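Local coordinates for protein leucine aminopeptidase (Parabacteroides distasonis, PDB 3TC8) that probably acts as a zinc-dependent exopeptidase of the M28 family, removing residues from the amino end of peptides, though glutaminyl cyclase activity is also possible, at residues A[154-159]-A[177-182]. Sequence-based numbering, arbitrary orientation.
Sequences IFFDAE and LGTQFW
Phe156 fills the gap between the end of strand 150-156 and helix 177-184, and its ring is covered on both faces. Ile154 CG2 lies over the centre of one face; on the other, Thr179 OG1 sits 3.2 Å from Phe156 CG, the Thr179 hydroxyl being hydrogen-bonded to Asp250, and Thr179 CB makes a CH-pi contact. The ring's far edge runs into the face of Trp182 in an offset edge-to-face pair, planes at 65°, with Phe156 CZ 3.6 Å from Trp182 CE3. Trp182 CG stands anti to its backbone N (chi1 174°), which carries the indole back over the strand, where Ile154 CD1 meets the same face.

Beyond this tight apolar half, the contact turns polar and partly water-mediated, with Leu177 partly exposed. Leu177 N, in the helix's first turn, donates to Ala158 O (3.0 Å), while Gly178 N makes a weak bond to Asp157 O. A water bridges the seam, donating to Asp157 O and accepting from Thr179 N. These two backbone bonds tie the start of the helix to the loop that leaves the strand, just before the zinc ligand Asp160. Strand 150-156 runs between strands 79-89 and 96-102, and helix 177-184 packs across it, touching helix 250-258 and strand 64-73.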
loop_
_atom_site.group_PDB
_atom_site.type_symbol
_atom_site.label_atom_id
_atom_site.label_comp_id
_atom_site.label_asym_id
_atom_site.label_seq_id
_atom_site.Cartn_x
_atom_site.Cartn_y
_atom_site.Cartn_z
ATOM N N ILE A 154 6.647 -4.214 3.431
ATOM C CA ILE A 154 6.450 -5.041 2.229
ATOM C C ILE A 154 5.737 -4.249 1.140
ATOM O O ILE A 154 4.683 -3.698 1.350
ATOM C CB ILE A 154 5.734 -6.385 2.462
ATOM C CG1 ILE A 154 6.465 -7.163 3.561
ATOM C CG2 ILE A 154 5.664 -7.141 1.128
ATOM C CD1 ILE A 154 5.938 -8.600 3.800
ATOM N N PHE A 155 6.411 -4.235 -0.030
ATOM C CA PHE A 155 5.813 -3.740 -1.248
ATOM C C PHE A 155 5.367 -4.967 -2.072
ATOM O O PHE A 155 6.192 -5.698 -2.597
ATOM C CB PHE A 155 6.777 -2.863 -2.022
ATOM C CG PHE A 155 7.394 -1.731 -1.208
ATOM C CD1 PHE A 155 6.675 -1.039 -0.255
ATOM C CD2 PHE A 155 8.707 -1.383 -1.449
ATOM C CE1 PHE A 155 7.295 -0.009 0.450
ATOM C CE2 PHE A 155 9.315 -0.314 -0.752
ATOM C CZ PHE A 155 8.563 0.348 0.200
ATOM N N PHE A 156 4.055 -5.149 -2.129
ATOM C CA PHE A 156 3.458 -6.278 -2.853
ATOM C C PHE A 156 3.216 -5.901 -4.315
ATOM O O PHE A 156 2.777 -4.820 -4.635
ATOM C CB PHE A 156 2.146 -6.694 -2.191
ATOM C CG PHE A 156 2.330 -7.397 -0.882
ATOM C CD1 PHE A 156 2.877 -8.647 -0.821
ATOM C CD2 PHE A 156 1.888 -6.825 0.312
ATOM C CE1 PHE A 156 3.017 -9.308 0.361
ATOM C CE2 PHE A 156 2.044 -7.521 1.508
ATOM C CZ PHE A 156 2.569 -8.768 1.527
ATOM N N ASP A 157 3.513 -6.863 -5.168
ATOM C CA ASP A 157 3.357 -6.701 -6.600
ATOM C C ASP A 157 2.060 -7.260 -7.101
ATOM O O ASP A 157 1.326 -7.975 -6.402
ATOM C CB ASP A 157 4.527 -7.417 -7.324
ATOM C CG ASP A 157 4.819 -6.930 -8.716
ATOM O OD1 ASP A 157 4.181 -5.970 -9.208
ATOM O OD2 ASP A 157 5.794 -7.472 -9.285
ATOM N N ALA A 158 1.720 -6.857 -8.309
ATOM C CA ALA A 158 0.635 -7.461 -9.070
ATOM C C ALA A 158 -0.682 -7.404 -8.292
ATOM O O ALA A 158 -1.503 -8.329 -8.390
ATOM C CB ALA A 158 0.994 -8.850 -9.509
ATOM N N GLU A 159 -0.945 -6.295 -7.614
ATOM C CA GLU A 159 -2.194 -6.108 -6.938
ATOM C C GLU A 159 -3.312 -5.665 -7.873
ATOM O O GLU A 159 -4.468 -5.967 -7.606
ATOM C CB GLU A 159 -2.027 -5.089 -5.801
ATOM C CG GLU A 159 -3.305 -4.785 -5.009
ATOM C CD GLU A 159 -4.281 -3.802 -5.603
ATOM O OE1 GLU A 159 -3.821 -2.938 -6.390
ATOM O OE2 GLU A 159 -5.516 -3.913 -5.265
ATOM N N LEU A 177 -2.395 -10.383 -6.438
ATOM C CA LEU A 177 -1.752 -11.649 -6.746
ATOM C C LEU A 177 -0.438 -11.831 -5.977
ATOM O O LEU A 177 -0.103 -12.949 -5.573
ATOM C CB LEU A 177 -1.497 -11.755 -8.255
ATOM C CG LEU A 177 -2.723 -11.770 -9.142
ATOM C CD1 LEU A 177 -2.318 -11.694 -10.602
ATOM C CD2 LEU A 177 -3.627 -12.998 -8.861
ATOM N N GLY A 178 0.342 -10.750 -5.833
ATOM C CA GLY A 178 1.596 -10.863 -5.089
ATOM C C GLY A 178 1.389 -11.204 -3.628
ATOM O O GLY A 178 2.135 -12.021 -3.073
ATOM N N THR A 179 0.385 -10.609 -3.012
ATOM C CA THR A 179 0.062 -10.896 -1.637
ATOM C C THR A 179 -0.416 -12.325 -1.484
ATOM O O THR A 179 -0.050 -13.018 -0.531
ATOM C CB THR A 179 -1.016 -9.941 -1.062
ATOM O OG1 THR A 179 -0.563 -8.606 -1.287
ATOM C CG2 THR A 179 -1.184 -10.157 0.425
ATOM N N GLN A 180 -1.233 -12.799 -2.429
ATOM C CA GLN A 180 -1.665 -14.179 -2.373
ATOM C C GLN A 180 -0.472 -15.129 -2.365
ATOM O O GLN A 180 -0.464 -16.140 -1.661
ATOM C CB GLN A 180 -2.636 -14.505 -3.509
ATOM C CG GLN A 180 -4.030 -13.826 -3.344
ATOM C CD GLN A 180 -4.931 -14.186 -4.482
ATOM O OE1 GLN A 180 -5.272 -15.373 -4.635
ATOM N NE2 GLN A 180 -5.270 -13.247 -5.327
ATOM N N PHE A 181 0.517 -14.883 -3.242
ATOM C CA PHE A 181 1.678 -15.724 -3.325
ATOM C C PHE A 181 2.455 -15.690 -2.011
ATOM O O PHE A 181 2.814 -16.731 -1.473
ATOM C CB PHE A 181 2.572 -15.295 -4.469
ATOM C CG PHE A 181 3.801 -16.180 -4.575
ATOM C CD1 PHE A 181 3.723 -17.367 -5.255
ATOM C CD2 PHE A 181 4.981 -15.839 -3.939
ATOM C CE1 PHE A 181 4.807 -18.223 -5.289
ATOM C CE2 PHE A 181 6.093 -16.714 -3.998
ATOM C CZ PHE A 181 5.974 -17.897 -4.647
ATOM N N TRP A 182 2.728 -14.490 -1.496
ATOM C CA TRP A 182 3.513 -14.329 -0.291
ATOM C C TRP A 182 2.833 -14.978 0.919
ATOM O O TRP A 182 3.480 -15.587 1.756
ATOM C CB TRP A 182 3.729 -12.835 -0.042
ATOM C CG TRP A 182 4.411 -12.548 1.272
ATOM C CD1 TRP A 182 5.754 -12.534 1.546
ATOM C CD2 TRP A 182 3.736 -12.274 2.512
ATOM N NE1 TRP A 182 5.932 -12.261 2.874
ATOM C CE2 TRP A 182 4.718 -12.098 3.499
ATOM C CE3 TRP A 182 2.409 -12.101 2.862
ATOM C CZ2 TRP A 182 4.392 -11.767 4.815
ATOM C CZ3 TRP A 182 2.078 -11.793 4.185
ATOM C CH2 TRP A 182 3.064 -11.631 5.134
HETATM O O HOH W 1 -0.671 -8.159 -4.413
#